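Side-chain contacts in probable tautomerase HP_0924 (Helicobacter pylori, PDB 3M21), which is a probable tautomerase of the MIF clan, a small beta-alpha-beta subunit that assembles into a hexamer: residues F[6-11]-F[62-67]; F[17-22]-F[45-50]; F[26-31]-F[36-41]. One frame throughout, in Å; residues are numbered along the deposited sequence.

In the fold
Contact 2 is the buried one. It joins helix 16-34 to strand 42-47 within the beta-alpha-beta unit completed by strand 2-7. Contact 3 uses the same helix further along and is partly buried. It folds the loop before strand 42-47 back on the helix. Contact 1 lies at the surface and fastens the C-terminal tail to the residues after strand 2-7. Contacts 1 and 2 touch, partly through a salt bridge between Lys6 and Asp46. Contacts 1 and 3 lie on opposite sides of the chain's centre, about 29 Å between centres. Contact 1 is mainly polar and charged, whereas contacts 2 and 3 combine an isoleucine methyl against the helix with a lysine salt bridge.

Contact 1: residues F[6-11]-F[62-67]; sequences KLVPEN and HLRQKN
Arg64 reaches across to the backbone of Val8 and Pro9 and has the carboxylate of Glu10 stacked over one face of its guanidinium. Its chain is extended from CG to NE. This carries the guanidinium away from the turn that follows helix 60-63 and sets it against segment 6-11. Two carbonyls meet the edge of the guanidinium in its plane. Arg64 NH1 donates to Pro9 O at 2.7 Å in a nearly straight bond. Arg64 NH2 donates to Val8 O at 3.2 Å and is also nearly straight. The two carbonyls are used differently. The donor to Pro9 O is tilted only slightly from the carbonyl plane, while the donor to Val8 O stands well above it, 60° out.

Glu10 comes from the opposite direction and covers one face. CG is anti to the backbone N (chi1 173°), and the chain runs out extended over the arginine. Its carboxylate is stacked on the guanidinium with the two planes 19° apart. Glu10 CD sits over the centre, 3.5 Å above the plane. Glu10 OE2 is 3.4 Å from Arg64 NE, a salt bridge of charge alone, since no N-H points at the oxygen. Val8 slides past the arginine, with Val8 CB 3.5 Å from Arg64 NH2. Its side chain also touches Ser50.

The two backbone bonds fix the rotation of the guanidinium, and the stacked carboxylate probably offsets its charge. One arginine thus ties the tail to the loop after strand 2-7 by directional bonds at its edge and electrostatics over its face.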
loop_
_atom_site.group_PDB
_atom_site.type_symbol
_atom_site.label_atom_id
_atom_site.label_comp_id
_atom_site.label_asym_id
_atom_site.label_seq_id
_atom_site.Cartn_x
_atom_site.Cartn_y
_atom_site.Cartn_z
ATOM N N LYS F 6 -0.604 -5.763 7.747
ATOM C CA LYS F 6 -1.284 -6.819 7.017
ATOM C C LYS F 6 -0.924 -8.142 7.669
ATOM O O LYS F 6 0.257 -8.482 7.804
ATOM C CB LYS F 6 -0.845 -6.817 5.554
ATOM C CG LYS F 6 -1.207 -5.537 4.813
ATOM C CD LYS F 6 -0.827 -5.619 3.338
ATOM C CE LYS F 6 -1.089 -4.305 2.641
ATOM N NZ LYS F 6 -2.517 -3.903 2.742
ATOM N N LEU F 7 -1.943 -8.888 8.076
ATOM C CA LEU F 7 -1.723 -10.167 8.734
ATOM C C LEU F 7 -2.775 -11.195 8.324
ATOM O O LEU F 7 -3.812 -10.842 7.773
ATOM C CB LEU F 7 -1.754 -9.960 10.245
ATOM C CG LEU F 7 -3.067 -9.391 10.803
ATOM C CD1 LEU F 7 -4.111 -10.495 10.882
ATOM C CD2 LEU F 7 -2.842 -8.807 12.198
ATOM N N VAL F 8 -2.501 -12.464 8.591
ATOM C CA VAL F 8 -3.443 -13.531 8.264
ATOM C C VAL F 8 -4.128 -14.023 9.539
ATOM O O VAL F 8 -3.458 -14.391 10.511
ATOM C CB VAL F 8 -2.731 -14.728 7.604
ATOM C CG1 VAL F 8 -3.751 -15.750 7.134
ATOM C CG2 VAL F 8 -1.889 -14.243 6.451
ATOM N N PRO F 9 -5.475 -14.014 9.562
ATOM C CA PRO F 9 -6.211 -14.477 10.747
ATOM C C PRO F 9 -5.834 -15.906 11.111
ATOM O O PRO F 9 -5.389 -16.673 10.258
ATOM C CB PRO F 9 -7.671 -14.384 10.308
ATOM C CG PRO F 9 -7.663 -13.222 9.377
ATOM C CD PRO F 9 -6.404 -13.475 8.554
ATOM N N GLU F 10 -6.022 -16.264 12.375
ATOM C CA GLU F 10 -5.714 -17.609 12.837
ATOM C C GLU F 10 -6.217 -17.839 14.252
ATOM O O GLU F 10 -6.060 -16.984 15.122
ATOM C CB GLU F 10 -4.207 -17.863 12.781
ATOM C CG GLU F 10 -3.804 -19.190 13.398
ATOM C CD GLU F 10 -2.450 -19.680 12.932
ATOM O OE1 GLU F 10 -1.461 -18.926 13.092
ATOM O OE2 GLU F 10 -2.380 -20.824 12.411
ATOM N N ASN F 11 -6.825 -19.004 14.463
ATOM C CA ASN F 11 -7.364 -19.401 15.759
ATOM C C ASN F 11 -8.260 -18.355 16.419
ATOM O O ASN F 11 -7.938 -17.835 17.490
ATOM C CB ASN F 11 -6.229 -19.765 16.722
ATOM C CG ASN F 11 -5.246 -20.750 16.120
ATOM O OD1 ASN F 11 -5.636 -21.754 15.522
ATOM N ND2 ASN F 11 -3.960 -20.470 16.286
ATOM N N HIS F 62 -0.848 -23.227 2.937
ATOM C CA HIS F 62 0.030 -24.369 2.737
ATOM C C HIS F 62 1.069 -24.478 3.847
ATOM O O HIS F 62 1.322 -25.565 4.371
ATOM C CB HIS F 62 0.706 -24.260 1.366
ATOM C CG HIS F 62 1.664 -25.377 1.070
ATOM N ND1 HIS F 62 2.990 -25.339 1.439
ATOM C CD2 HIS F 62 1.471 -26.574 0.466
ATOM C CE1 HIS F 62 3.578 -26.466 1.076
ATOM N NE2 HIS F 62 2.681 -27.233 0.484
ATOM N N LEU F 63 1.668 -23.348 4.212
ATOM C CA LEU F 63 2.674 -23.337 5.270
ATOM C C LEU F 63 2.101 -23.788 6.609
ATOM O O LEU F 63 2.780 -24.436 7.397
ATOM C CB LEU F 63 3.271 -21.933 5.425
ATOM C CG LEU F 63 4.121 -21.411 4.263
ATOM C CD1 LEU F 63 4.528 -19.982 4.546
ATOM C CD2 LEU F 63 5.365 -22.285 4.077
ATOM N N ARG F 64 0.843 -23.444 6.865
ATOM C CA ARG F 64 0.222 -23.811 8.128
ATOM C C ARG F 64 -0.144 -25.287 8.253
ATOM O O ARG F 64 -0.613 -25.730 9.301
ATOM C CB ARG F 64 -0.996 -22.930 8.379
ATOM C CG ARG F 64 -0.607 -21.520 8.778
ATOM C CD ARG F 64 -1.821 -20.693 9.148
ATOM N NE ARG F 64 -1.456 -19.330 9.531
ATOM C CZ ARG F 64 -2.335 -18.343 9.677
ATOM N NH1 ARG F 64 -3.627 -18.579 9.470
ATOM N NH2 ARG F 64 -1.927 -17.130 10.029
ATOM N N GLN F 65 0.076 -26.047 7.190
ATOM C CA GLN F 65 -0.207 -27.475 7.221
ATOM C C GLN F 65 0.828 -28.123 8.130
ATOM O O GLN F 65 0.543 -29.096 8.830
ATOM C CB GLN F 65 -0.112 -28.059 5.813
ATOM C CG GLN F 65 -1.205 -27.572 4.884
ATOM C CD GLN F 65 -2.588 -27.851 5.443
ATOM O OE1 GLN F 65 -2.872 -28.961 5.885
ATOM N NE2 GLN F 65 -3.456 -26.844 5.422
ATOM N N LYS F 66 2.033 -27.561 8.108
ATOM C CA LYS F 66 3.144 -28.032 8.926
ATOM C C LYS F 66 3.163 -27.165 10.181
ATOM O O LYS F 66 3.061 -25.940 10.101
ATOM C CB LYS F 66 4.461 -27.879 8.153
ATOM C CG LYS F 66 5.713 -28.415 8.845
ATOM C CD LYS F 66 6.916 -28.199 7.938
ATOM C CE LYS F 66 8.125 -29.025 8.338
ATOM N NZ LYS F 66 9.203 -28.904 7.304
ATOM N N ASN F 67 3.275 -27.805 11.339
ATOM C CA ASN F 67 3.307 -27.093 12.609
ATOM C C ASN F 67 4.535 -26.194 12.681
ATOM O O ASN F 67 4.394 -25.030 13.114
ATOM C CB ASN F 67 3.314 -28.087 13.768
#

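Contact 2: residues F[17-22]-F[45-50]; sequences EQKQQL and IDEVDS
Lys19 and Glu47 form the salt bridge between helix 16-34 and strand 42-47. Lys19 NZ donates to Glu47 OE1 at 3.0 Å, on the syn side and 31° out of the carboxylate plane. Both chains are extended beyond CG and cross at about a right angle. Lys19 CE also lies 3.4 Å from Glu47 OE1. Asn52 of the fourth subunit joins this pair. Its OD1 accepts from Lys19 NZ, and its ND2 donates to Glu47 OE1 and to Ile45 O.

The apolar part centres on Ile45 CD1. CG1 stands anti to the carbonyl carbon (chi1 -63°), and the chain then extends to carry this methyl to the helix. Ile45 CD1 meets Lys19 CB at 3.8 Å and Leu22 CB at 3.9 Å. Ile45 CD1 also rests 3.5 Å from Lys19 O. Leu22 crosses Ile45 at about a right angle and packs in addition on Met30 of the second subunit.

The axes of helix 17-22 and strand 45-47 run at 139° and come within 10.7 Å. This is helix-on-sheet packing within a beta-alpha-beta unit. The neighbouring asparagine bonds to both charged groups, so the ion pair helps join subunits as well as helix and strand.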
loop_
_atom_site.group_PDB
_atom_site.type_symbol
_atom_site.label_atom_id
_atom_site.label_comp_id
_atom_site.label_asym_id
_atom_site.label_seq_id
_atom_site.Cartn_x
_atom_site.Cartn_y
_atom_site.Cartn_z
ATOM N N GLU F 17 -10.327 -6.688 20.412
ATOM C CA GLU F 17 -9.479 -6.295 21.525
ATOM C C GLU F 17 -8.020 -6.324 21.083
ATOM O O GLU F 17 -7.252 -5.400 21.362
ATOM C CB GLU F 17 -9.679 -7.256 22.699
ATOM C CG GLU F 17 -8.672 -7.084 23.814
ATOM C CD GLU F 17 -8.876 -5.801 24.594
ATOM O OE1 GLU F 17 -9.028 -4.730 23.966
ATOM O OE2 GLU F 17 -8.878 -5.862 25.843
ATOM N N GLN F 18 -7.633 -7.384 20.383
ATOM C CA GLN F 18 -6.256 -7.490 19.929
ATOM C C GLN F 18 -5.950 -6.469 18.845
ATOM O O GLN F 18 -4.832 -5.973 18.769
ATOM C CB GLN F 18 -5.965 -8.897 19.426
ATOM C CG GLN F 18 -6.052 -9.935 20.530
ATOM C CD GLN F 18 -5.994 -11.337 19.989
ATOM O OE1 GLN F 18 -6.700 -11.670 19.042
ATOM N NE2 GLN F 18 -5.156 -12.172 20.591
ATOM N N LYS F 19 -6.935 -6.168 18.004
ATOM C CA LYS F 19 -6.729 -5.175 16.959
ATOM C C LYS F 19 -6.529 -3.833 17.650
ATOM O O LYS F 19 -5.710 -3.015 17.228
ATOM C CB LYS F 19 -7.935 -5.083 16.028
ATOM C CG LYS F 19 -8.213 -6.332 15.207
ATOM C CD LYS F 19 -9.488 -6.123 14.416
ATOM C CE LYS F 19 -10.090 -7.412 13.931
ATOM N NZ LYS F 19 -11.277 -7.141 13.076
ATOM N N GLN F 20 -7.286 -3.615 18.718
ATOM C CA GLN F 20 -7.182 -2.373 19.467
ATOM C C GLN F 20 -5.785 -2.298 20.103
ATOM O O GLN F 20 -5.178 -1.232 20.142
ATOM C CB GLN F 20 -8.297 -2.311 20.523
ATOM C CG GLN F 20 -8.377 -1.017 21.310
ATOM C CD GLN F 20 -9.593 -0.975 22.227
ATOM O OE1 GLN F 20 -9.619 -0.233 23.210
ATOM N NE2 GLN F 20 -10.611 -1.770 21.900
ATOM N N GLN F 21 -5.265 -3.432 20.571
ATOM C CA GLN F 21 -3.930 -3.473 21.165
ATOM C C GLN F 21 -2.861 -3.125 20.119
ATOM O O GLN F 21 -1.832 -2.540 20.447
ATOM C CB GLN F 21 -3.623 -4.866 21.725
ATOM C CG GLN F 21 -4.471 -5.307 22.916
ATOM C CD GLN F 21 -4.372 -6.812 23.169
ATOM O OE1 GLN F 21 -3.277 -7.364 23.273
ATOM N NE2 GLN F 21 -5.520 -7.474 23.270
ATOM N N LEU F 22 -3.100 -3.502 18.865
ATOM C CA LEU F 22 -2.147 -3.212 17.794
ATOM C C LEU F 22 -2.165 -1.722 17.478
ATOM O O LEU F 22 -1.116 -1.104 17.285
ATOM C CB LEU F 22 -2.483 -4.032 16.538
ATOM C CG LEU F 22 -2.223 -5.544 16.635
ATOM C CD1 LEU F 22 -2.725 -6.258 15.393
ATOM C CD2 LEU F 22 -0.732 -5.786 16.827
ATOM N N ILE F 45 -5.450 -1.960 9.824
ATOM C CA ILE F 45 -5.103 -3.365 9.900
ATOM C C ILE F 45 -5.888 -4.089 8.816
ATOM O O ILE F 45 -7.117 -3.972 8.731
ATOM C CB ILE F 45 -5.485 -3.965 11.272
ATOM C CG1 ILE F 45 -4.694 -3.272 12.391
ATOM C CG2 ILE F 45 -5.234 -5.454 11.277
ATOM C CD1 ILE F 45 -5.218 -3.606 13.793
ATOM N N ASP F 46 -5.182 -4.829 7.974
ATOM C CA ASP F 46 -5.842 -5.583 6.915
ATOM C C ASP F 46 -5.722 -7.052 7.259
ATOM O O ASP F 46 -4.657 -7.512 7.668
ATOM C CB ASP F 46 -5.165 -5.316 5.576
ATOM C CG ASP F 46 -5.247 -3.864 5.168
ATOM O OD1 ASP F 46 -6.352 -3.275 5.265
ATOM O OD2 ASP F 46 -4.216 -3.322 4.730
ATOM N N GLU F 47 -6.816 -7.784 7.092
ATOM C CA GLU F 47 -6.830 -9.204 7.373
ATOM C C GLU F 47 -6.847 -9.934 6.041
ATOM O O GLU F 47 -7.815 -9.853 5.280
ATOM C CB GLU F 47 -8.050 -9.557 8.225
ATOM C CG GLU F 47 -7.934 -9.034 9.651
ATOM C CD GLU F 47 -9.226 -9.149 10.443
ATOM O OE1 GLU F 47 -9.888 -8.119 10.654
ATOM O OE2 GLU F 47 -9.581 -10.269 10.846
ATOM N N VAL F 48 -5.748 -10.633 5.765
ATOM C CA VAL F 48 -5.564 -11.362 4.514
ATOM C C VAL F 48 -5.851 -12.849 4.637
ATOM O O VAL F 48 -5.371 -13.509 5.561
ATOM C CB VAL F 48 -4.116 -11.191 4.018
ATOM C CG1 VAL F 48 -3.963 -11.797 2.640
ATOM C CG2 VAL F 48 -3.749 -9.716 4.014
ATOM N N ASP F 49 -6.630 -13.372 3.696
ATOM C CA ASP F 49 -6.961 -14.794 3.688
ATOM C C ASP F 49 -5.668 -15.586 3.552
ATOM O O ASP F 49 -4.768 -15.194 2.808
ATOM C CB ASP F 49 -7.888 -15.110 2.516
ATOM C CG ASP F 49 -8.436 -16.518 2.569
ATOM O OD1 ASP F 49 -7.796 -17.437 2.016
ATOM O OD2 ASP F 49 -9.509 -16.704 3.184
ATOM N N SER F 50 -5.581 -16.700 4.272
ATOM C CA SER F 50 -4.386 -17.538 4.243
ATOM C C SER F 50 -3.998 -18.020 2.847
ATOM O O SER F 50 -2.866 -18.457 2.637
ATOM C CB SER F 50 -4.563 -18.741 5.171
ATOM O OG SER F 50 -5.555 -19.616 4.674
#

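Contact 3: residues F[26-31]-F[36-41]; sequences VSDLMV and KNKASI
Ser27 and Ile41 are joined through a water that bridges the two segments. It donates to Ile41 O at 2.7 Å and to Ser27 OG at 3.1 Å. Ser27 OG is also bonded to Ile23 O, one turn back in the helix. Lys38 reaches back to Asp28 on helix 16-34, and the two side chains pair as a long salt bridge, with Lys38 NZ 3.5 Å from Asp28 OD1. The lysine chain is extended as far as CE and bends only at its last torsion (chi4 -64°), which turns NZ in beside the helix. Nearer the end of the helix, Lys36 N gives a weak hydrogen bond to Met30 O. Within the loop, Asn37 O accepts from both Ser40 N and Ser40 OG, which reach it from the same face of the carbonyl plane. This pins the turn that leads to Ile41.

The packing lies between these polar groups. Ile41 CD1 is set on the helix surface, 3.6 Å from Ser27 O and 3.9 Å from Met30 CB. Val31 CG2 is 4.1 Å from Ile41 CD1. Val31 and Lys38 cross at about a right angle, with Val31 CG2 alongside the lysine chain. Met30 is bent at chi2 and chi3, and its CE lies beside Lys36 CG.

Segment 36-41 closes the turn from helix 16-34 into strand 42-47, the return leg of the beta-alpha-beta unit. Met30 and Ile41 also pack on Ile3 of strand 2-7 and on Pro1. Lys36 NZ forms a salt bridge with Glu10 of the second subunit, while the backbone of Ile41 bonds to the fourth subunit.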
loop_
_atom_site.group_PDB
_atom_site.type_symbol
_atom_site.label_atom_id
_atom_site.label_comp_id
_atom_site.label_asym_id
_atom_site.label_seq_id
_atom_site.Cartn_x
_atom_site.Cartn_y
_atom_site.Cartn_z
ATOM N N VAL F 26 1.244 0.341 18.158
ATOM C CA VAL F 26 1.960 1.056 17.110
ATOM C C VAL F 26 1.967 2.556 17.382
ATOM O O VAL F 26 2.978 3.221 17.182
ATOM C CB VAL F 26 1.327 0.796 15.717
ATOM C CG1 VAL F 26 1.809 1.836 14.719
ATOM C CG2 VAL F 26 1.697 -0.593 15.239
ATOM N N SER F 27 0.835 3.086 17.834
ATOM C CA SER F 27 0.736 4.507 18.122
ATOM C C SER F 27 1.729 4.901 19.217
ATOM O O SER F 27 2.463 5.876 19.064
ATOM C CB SER F 27 -0.689 4.869 18.541
ATOM O OG SER F 27 -1.607 4.591 17.488
ATOM N N ASP F 28 1.768 4.147 20.314
ATOM C CA ASP F 28 2.707 4.470 21.385
ATOM C C ASP F 28 4.140 4.409 20.864
ATOM O O ASP F 28 4.963 5.260 21.202
ATOM C CB ASP F 28 2.549 3.509 22.570
ATOM C CG ASP F 28 1.200 3.637 23.254
ATOM O OD1 ASP F 28 0.636 4.751 23.263
ATOM O OD2 ASP F 28 0.705 2.627 23.794
ATOM N N LEU F 29 4.434 3.403 20.041
ATOM C CA LEU F 29 5.771 3.244 19.476
ATOM C C LEU F 29 6.211 4.509 18.735
ATOM O O LEU F 29 7.343 4.964 18.888
ATOM C CB LEU F 29 5.814 2.055 18.512
ATOM C CG LEU F 29 7.164 1.808 17.821
ATOM C CD1 LEU F 29 8.177 1.343 18.864
ATOM C CD2 LEU F 29 7.029 0.744 16.723
ATOM N N MET F 30 5.314 5.072 17.930
ATOM C CA MET F 30 5.632 6.282 17.177
ATOM C C MET F 30 5.855 7.482 18.100
ATOM O O MET F 30 6.735 8.313 17.852
ATOM C CB MET F 30 4.513 6.624 16.191
ATOM C CG MET F 30 4.260 5.577 15.121
ATOM S SD MET F 30 5.735 5.178 14.184
ATOM C CE MET F 30 5.959 6.692 13.250
ATOM N N VAL F 31 5.049 7.579 19.153
ATOM C CA VAL F 31 5.176 8.678 20.104
ATOM C C VAL F 31 6.479 8.549 20.890
ATOM O O VAL F 31 7.171 9.532 21.131
ATOM C CB VAL F 31 3.992 8.701 21.098
ATOM C CG1 VAL F 31 4.151 9.861 22.080
ATOM C CG2 VAL F 31 2.689 8.824 20.341
ATOM N N LYS F 36 6.079 11.734 17.709
ATOM C CA LYS F 36 5.063 12.079 16.718
ATOM C C LYS F 36 3.759 12.421 17.442
ATOM O O LYS F 36 3.529 11.973 18.567
ATOM C CB LYS F 36 4.831 10.901 15.766
ATOM C CG LYS F 36 6.088 10.386 15.065
ATOM C CD LYS F 36 6.313 11.018 13.691
ATOM C CE LYS F 36 6.695 12.485 13.776
ATOM N NZ LYS F 36 7.095 13.011 12.440
ATOM N N ASN F 37 2.911 13.217 16.799
ATOM C CA ASN F 37 1.636 13.599 17.396
ATOM C C ASN F 37 0.662 12.422 17.360
ATOM O O ASN F 37 0.341 11.907 16.291
ATOM C CB ASN F 37 1.043 14.797 16.648
ATOM C CG ASN F 37 -0.278 15.262 17.238
ATOM O OD1 ASN F 37 -0.383 15.514 18.439
ATOM N ND2 ASN F 37 -1.292 15.388 16.389
ATOM N N LYS F 38 0.199 12.003 18.535
ATOM C CA LYS F 38 -0.734 10.885 18.649
ATOM C C LYS F 38 -1.966 11.061 17.773
ATOM O O LYS F 38 -2.324 10.167 17.007
ATOM C CB LYS F 38 -1.188 10.713 20.101
ATOM C CG LYS F 38 -0.106 10.242 21.056
ATOM C CD LYS F 38 -0.653 10.048 22.467
ATOM C CE LYS F 38 0.440 9.596 23.430
ATOM N NZ LYS F 38 0.990 8.253 23.077
ATOM N N ALA F 39 -2.601 12.221 17.891
ATOM C CA ALA F 39 -3.815 12.523 17.144
ATOM C C ALA F 39 -3.698 12.336 15.634
ATOM O O ALA F 39 -4.679 11.991 14.978
ATOM C CB ALA F 39 -4.267 13.943 17.458
ATOM N N SER F 40 -2.504 12.550 15.087
ATOM C CA SER F 40 -2.297 12.421 13.643
ATOM C C SER F 40 -1.981 10.997 13.189
ATOM O O SER F 40 -1.891 10.728 11.989
ATOM C CB SER F 40 -1.163 13.343 13.188
ATOM O OG SER F 40 0.086 12.873 13.667
ATOM N N ILE F 41 -1.828 10.079 14.136
ATOM C CA ILE F 41 -1.493 8.704 13.785
ATOM C C ILE F 41 -2.651 7.873 13.262
ATOM O O ILE F 41 -3.631 7.638 13.968
ATOM C CB ILE F 41 -0.876 7.955 14.976
ATOM C CG1 ILE F 41 0.361 8.707 15.476
ATOM C CG2 ILE F 41 -0.474 6.550 14.556
ATOM C CD1 ILE F 41 0.988 8.091 16.705
HETATM O O HOH W 1 -3.928 5.634 15.755
#